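Local coordinates for tail fiber protein (Pseudomonas aeruginosa, PDB 6CL6) that probably serves as the receptor-binding fiber of the R2 pyocin, a contractile injection system, recognising the surface of target bacteria, at residues T315-A329 with T343-I355. Numbering follows the deposited sequence.
Sequences TFPIPFPTLCLGGYA and TGFRGATTTTAVI
The Phe345 ring lies flat on the backbone of Gly327: Gly327 CA stands 3.6 Å from the ring centroid and only 13° off its normal, a CH-pi contact over the ring centre. CG of Phe345 is anti to its backbone N, which carries the ring from strand 343-346 onto strand 324-329. With no side chain on Gly327, the ring settles directly on its backbone. At the ring's edge comes a sulfur-aromatic contact, Cys324 SG lying 80° off the normal; the same SG also meets Ala348 CB at 3.5 Å.

Phe316 extends this apolar layer. Its CZ approaches Ala353 CB (3.8 Å) and, more loosely, Phe345 CZ, while Thr349 O sits in the ring plane at the edge, 3.3 Å from Phe316 CE2. Phe320 CE2 lies over one face of the Phe316 ring, and Ala369 of strand 363-371 touches both Phe316 and Phe345. Further along, Ala329 CB packs on Ile355 CG2.

Two backbone bonds tie the loop 316-323 to the turn 347-351. Phe316 N donates nearly straight to Thr351 O from a position tilted out of that carbonyl's plane; Phe320 N donates to Thr350 O (2.8 Å) in the plane of the Thr350 carbonyl. Within the turn, Thr349 OG1 accepts from the backbone N of both Thr351 and Thr352, an ST turn and an ST motif, so one hydroxyl oxygen receives two backbone N-H groups.

Water adds bridges: one donates to Phe316 O and Thr351 O, another links Cys324 N to Ala348 O.

The axes of the short segments 324-329 and 343-346 come within 5.2 Å, their N-to-C directions 156° apart, but they belong to separate antiparallel sheets, the latter flanking 352-357. Phe345 and Ala329 fill the interface and Phe316 closes it from the adjoining loop, consistent with the beta sandwich of the H-type lectin clan.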
loop_
_atom_site.group_PDB
_atom_site.type_symbol
_atom_site.label_atom_id
_atom_site.label_comp_id
_atom_site.label_asym_id
_atom_site.label_seq_id
_atom_site.Cartn_x
_atom_site.Cartn_y
_atom_site.Cartn_z
ATOM N N THR A 315 15.915 -95.523 -21.597
ATOM C CA THR A 315 15.113 -94.545 -20.866
ATOM C C THR A 315 15.695 -93.169 -21.118
ATOM O O THR A 315 16.910 -92.953 -20.945
ATOM C CB THR A 315 15.088 -94.851 -19.361
ATOM O OG1 THR A 315 14.528 -96.152 -19.152
ATOM C CG2 THR A 315 14.242 -93.812 -18.618
ATOM N N PHE A 316 14.835 -92.240 -21.544
ATOM C CA PHE A 316 15.291 -90.911 -21.893
ATOM C C PHE A 316 15.793 -90.182 -20.650
ATOM O O PHE A 316 15.201 -90.318 -19.575
ATOM C CB PHE A 316 14.154 -90.116 -22.525
ATOM C CG PHE A 316 13.616 -90.723 -23.787
ATOM C CD1 PHE A 316 14.465 -91.174 -24.783
ATOM C CD2 PHE A 316 12.255 -90.856 -23.970
ATOM C CE1 PHE A 316 13.954 -91.719 -25.943
ATOM C CE2 PHE A 316 11.749 -91.407 -25.122
ATOM C CZ PHE A 316 12.590 -91.829 -26.116
ATOM N N PRO A 317 16.855 -89.375 -20.777
ATOM C CA PRO A 317 17.330 -88.590 -19.621
ATOM C C PRO A 317 16.236 -87.828 -18.891
ATOM O O PRO A 317 16.232 -87.811 -17.647
ATOM C CB PRO A 317 18.365 -87.653 -20.257
ATOM C CG PRO A 317 18.923 -88.453 -21.412
ATOM C CD PRO A 317 17.766 -89.259 -21.944
ATOM N N ILE A 318 15.325 -87.179 -19.615
ATOM C CA ILE A 318 14.107 -86.631 -19.015
ATOM C C ILE A 318 12.913 -87.123 -19.821
ATOM O O ILE A 318 13.035 -87.427 -21.017
ATOM C CB ILE A 318 14.121 -85.088 -18.979
ATOM C CG1 ILE A 318 14.283 -84.520 -20.403
ATOM C CG2 ILE A 318 15.228 -84.589 -18.073
ATOM C CD1 ILE A 318 14.182 -82.994 -20.459
ATOM N N PRO A 319 11.744 -87.185 -19.211
ATOM C CA PRO A 319 10.547 -87.547 -19.975
ATOM C C PRO A 319 10.192 -86.456 -20.961
ATOM O O PRO A 319 10.329 -85.258 -20.672
ATOM C CB PRO A 319 9.456 -87.680 -18.894
ATOM C CG PRO A 319 10.179 -87.745 -17.605
ATOM C CD PRO A 319 11.432 -86.966 -17.779
ATOM N N PHE A 320 9.737 -86.874 -22.130
ATOM C CA PHE A 320 9.113 -85.936 -23.053
ATOM C C PHE A 320 7.766 -85.514 -22.464
ATOM O O PHE A 320 6.991 -86.374 -22.026
ATOM C CB PHE A 320 8.921 -86.557 -24.430
ATOM C CG PHE A 320 10.191 -86.690 -25.221
ATOM C CD1 PHE A 320 10.797 -85.571 -25.797
ATOM C CD2 PHE A 320 10.767 -87.949 -25.433
ATOM C CE1 PHE A 320 11.961 -85.702 -26.549
ATOM C CE2 PHE A 320 11.939 -88.074 -26.184
ATOM C CZ PHE A 320 12.528 -86.966 -26.740
ATOM N N PRO A 321 7.475 -84.212 -22.380
ATOM C CA PRO A 321 6.192 -83.801 -21.776
ATOM C C PRO A 321 4.972 -84.378 -22.468
ATOM O O PRO A 321 3.992 -84.712 -21.790
ATOM C CB PRO A 321 6.241 -82.267 -21.896
ATOM C CG PRO A 321 7.684 -81.949 -21.827
ATOM C CD PRO A 321 8.391 -83.070 -22.559
ATOM N N THR A 322 5.005 -84.533 -23.790
ATOM C CA THR A 322 3.850 -85.016 -24.538
ATOM C C THR A 322 4.170 -86.238 -25.389
ATOM O O THR A 322 3.473 -87.250 -25.272
ATOM C CB THR A 322 3.294 -83.881 -25.410
ATOM O OG1 THR A 322 2.914 -82.787 -24.573
ATOM C CG2 THR A 322 2.082 -84.343 -26.186
ATOM N N LEU A 323 5.169 -86.177 -26.267
ATOM C CA LEU A 323 5.475 -87.350 -27.076
ATOM C C LEU A 323 6.872 -87.254 -27.671
ATOM O O LEU A 323 7.419 -86.175 -27.855
ATOM C CB LEU A 323 4.456 -87.550 -28.208
ATOM C CG LEU A 323 4.659 -86.767 -29.498
ATOM C CD1 LEU A 323 3.641 -87.190 -30.540
ATOM C CD2 LEU A 323 4.560 -85.267 -29.249
ATOM N N CYS A 324 7.441 -88.419 -27.960
ATOM C CA CYS A 324 8.663 -88.502 -28.748
ATOM C C CYS A 324 8.290 -88.451 -30.224
ATOM O O CYS A 324 7.385 -89.169 -30.663
ATOM C CB CYS A 324 9.404 -89.792 -28.414
ATOM S SG CYS A 324 10.803 -90.086 -29.465
ATOM N N LEU A 325 8.961 -87.578 -30.981
ATOM C CA LEU A 325 8.653 -87.403 -32.397
ATOM C C LEU A 325 9.498 -88.279 -33.326
ATOM O O LEU A 325 9.119 -88.486 -34.488
ATOM C CB LEU A 325 8.829 -85.942 -32.796
ATOM C CG LEU A 325 7.744 -85.000 -32.265
ATOM C CD1 LEU A 325 8.105 -83.552 -32.559
ATOM C CD2 LEU A 325 6.380 -85.356 -32.855
ATOM N N GLY A 326 10.627 -88.769 -32.864
ATOM C CA GLY A 326 11.482 -89.566 -33.721
ATOM C C GLY A 326 12.831 -89.767 -33.072
ATOM O O GLY A 326 13.109 -89.238 -31.991
ATOM N N GLY A 327 13.656 -90.557 -33.750
ATOM C CA GLY A 327 14.981 -90.882 -33.250
ATOM C C GLY A 327 15.712 -91.789 -34.215
ATOM O O GLY A 327 15.184 -92.182 -35.269
ATOM N N TYR A 328 16.957 -92.089 -33.845
ATOM C CA TYR A 328 17.810 -92.998 -34.597
ATOM C C TYR A 328 18.841 -93.584 -33.644
ATOM O O TYR A 328 19.032 -93.086 -32.524
ATOM C CB TYR A 328 18.514 -92.279 -35.764
ATOM C CG TYR A 328 19.645 -91.415 -35.298
ATOM C CD1 TYR A 328 20.908 -91.947 -35.071
ATOM C CD2 TYR A 328 19.459 -90.047 -35.072
ATOM C CE1 TYR A 328 21.936 -91.175 -34.624
ATOM C CE2 TYR A 328 20.492 -89.255 -34.644
ATOM C CZ TYR A 328 21.736 -89.825 -34.409
ATOM O OH TYR A 328 22.780 -89.049 -33.966
ATOM N N ALA A 329 19.522 -94.634 -34.108
ATOM C CA ALA A 329 20.659 -95.189 -33.399
ATOM C C ALA A 329 21.843 -95.355 -34.343
ATOM O O ALA A 329 21.685 -95.381 -35.558
ATOM C CB ALA A 329 20.311 -96.554 -32.777
ATOM N N THR A 343 20.677 -100.673 -37.629
ATOM C CA THR A 343 20.166 -100.136 -36.387
ATOM C C THR A 343 18.686 -99.840 -36.529
ATOM O O THR A 343 18.147 -99.729 -37.636
ATOM C CB THR A 343 20.907 -98.838 -36.007
ATOM O OG1 THR A 343 20.683 -97.863 -37.025
ATOM C CG2 THR A 343 22.380 -99.084 -35.871
ATOM N N GLY A 344 18.031 -99.664 -35.388
ATOM C CA GLY A 344 16.649 -99.242 -35.390
ATOM C C GLY A 344 16.317 -98.466 -34.131
ATOM O O GLY A 344 16.851 -98.739 -33.042
ATOM N N PHE A 345 15.430 -97.489 -34.287
ATOM C CA PHE A 345 14.856 -96.747 -33.171
ATOM C C PHE A 345 13.346 -96.818 -33.331
ATOM O O PHE A 345 12.814 -96.447 -34.386
ATOM C CB PHE A 345 15.354 -95.310 -33.174
ATOM C CG PHE A 345 14.781 -94.455 -32.070
ATOM C CD1 PHE A 345 13.509 -93.922 -32.166
ATOM C CD2 PHE A 345 15.543 -94.165 -30.952
ATOM C CE1 PHE A 345 12.998 -93.128 -31.162
ATOM C CE2 PHE A 345 15.040 -93.353 -29.942
ATOM C CZ PHE A 345 13.755 -92.849 -30.043
ATOM N N ARG A 346 12.657 -97.324 -32.315
ATOM C CA ARG A 346 11.226 -97.535 -32.443
ATOM C C ARG A 346 10.601 -97.633 -31.062
ATOM O O ARG A 346 11.293 -97.686 -30.041
ATOM C CB ARG A 346 10.917 -98.790 -33.262
ATOM C CG ARG A 346 10.939 -100.089 -32.457
ATOM C CD ARG A 346 10.779 -101.302 -33.368
ATOM N NE ARG A 346 10.584 -102.547 -32.606
ATOM C CZ ARG A 346 11.579 -103.305 -32.148
ATOM N NH1 ARG A 346 12.841 -102.961 -32.353
ATOM N NH2 ARG A 346 11.311 -104.418 -31.470
ATOM N N GLY A 347 9.271 -97.683 -31.050
ATOM C CA GLY A 347 8.544 -97.962 -29.832
ATOM C C GLY A 347 8.660 -96.887 -28.781
ATOM O O GLY A 347 8.587 -97.188 -27.581
ATOM N N ALA A 348 8.829 -95.640 -29.194
ATOM C CA ALA A 348 9.073 -94.554 -28.249
ATOM C C ALA A 348 7.792 -94.161 -27.526
ATOM O O ALA A 348 6.759 -93.936 -28.157
ATOM C CB ALA A 348 9.641 -93.340 -28.978
ATOM N N THR A 349 7.878 -94.058 -26.203
ATOM C CA THR A 349 6.862 -93.415 -25.383
ATOM C C THR A 349 7.429 -92.072 -24.918
ATOM O O THR A 349 8.444 -91.592 -25.428
ATOM C CB THR A 349 6.460 -94.303 -24.199
ATOM O OG1 THR A 349 7.529 -94.372 -23.238
ATOM C CG2 THR A 349 6.127 -95.713 -24.681
ATOM N N THR A 350 6.784 -91.459 -23.917
ATOM C CA THR A 350 7.354 -90.241 -23.350
ATOM C C THR A 350 8.627 -90.536 -22.555
ATOM O O THR A 350 9.407 -89.616 -22.299
ATOM C CB THR A 350 6.358 -89.546 -22.435
ATOM O OG1 THR A 350 5.884 -90.486 -21.462
ATOM C CG2 THR A 350 5.197 -88.998 -23.237
ATOM N N THR A 351 8.853 -91.796 -22.163
ATOM C CA THR A 351 9.951 -92.134 -21.270
ATOM C C THR A 351 10.933 -93.157 -21.803
ATOM O O THR A 351 12.074 -93.192 -21.319
ATOM C CB THR A 351 9.397 -92.648 -19.927
ATOM O OG1 THR A 351 8.547 -93.774 -20.148
ATOM C CG2 THR A 351 8.600 -91.545 -19.216
ATOM N N THR A 352 10.542 -93.986 -22.765
ATOM C CA THR A 352 11.409 -95.069 -23.219
ATOM C C THR A 352 11.340 -95.220 -24.737
ATOM O O THR A 352 10.469 -94.670 -25.402
ATOM C CB THR A 352 11.023 -96.416 -22.593
ATOM O OG1 THR A 352 9.706 -96.757 -23.047
ATOM C CG2 THR A 352 11.061 -96.347 -21.061
ATOM N N ALA A 353 12.274 -96.009 -25.275
ATOM C CA ALA A 353 12.243 -96.431 -26.661
ATOM C C ALA A 353 13.023 -97.732 -26.778
ATOM O O ALA A 353 13.676 -98.192 -25.824
ATOM C CB ALA A 353 12.810 -95.366 -27.582
ATOM N N VAL A 354 12.954 -98.331 -27.971
ATOM C CA VAL A 354 13.578 -99.634 -28.224
ATOM C C VAL A 354 14.616 -99.470 -29.323
ATOM O O VAL A 354 14.306 -98.964 -30.410
ATOM C CB VAL A 354 12.547 -100.701 -28.612
ATOM C CG1 VAL A 354 13.242 -102.052 -28.861
ATOM C CG2 VAL A 354 11.487 -100.835 -27.502
ATOM N N ILE A 355 15.845 -99.869 -29.018
ATOM C CA ILE A 355 16.970 -99.786 -29.934
ATOM C C ILE A 355 17.248 -101.195 -30.442
ATOM O O ILE A 355 17.461 -102.122 -29.646
ATOM C CB ILE A 355 18.209 -99.174 -29.273
ATOM C CG1 ILE A 355 17.915 -97.773 -28.716
ATOM C CG2 ILE A 355 19.366 -99.129 -30.265
ATOM C CD1 ILE A 355 17.342 -96.782 -29.727
HETATM O O HOH W 1 12.507 -91.028 -19.302
HETATM O O HOH W 2 5.856 -90.874 -27.653
HETATM O O HOH W 3 18.639 -95.831 -36.659
#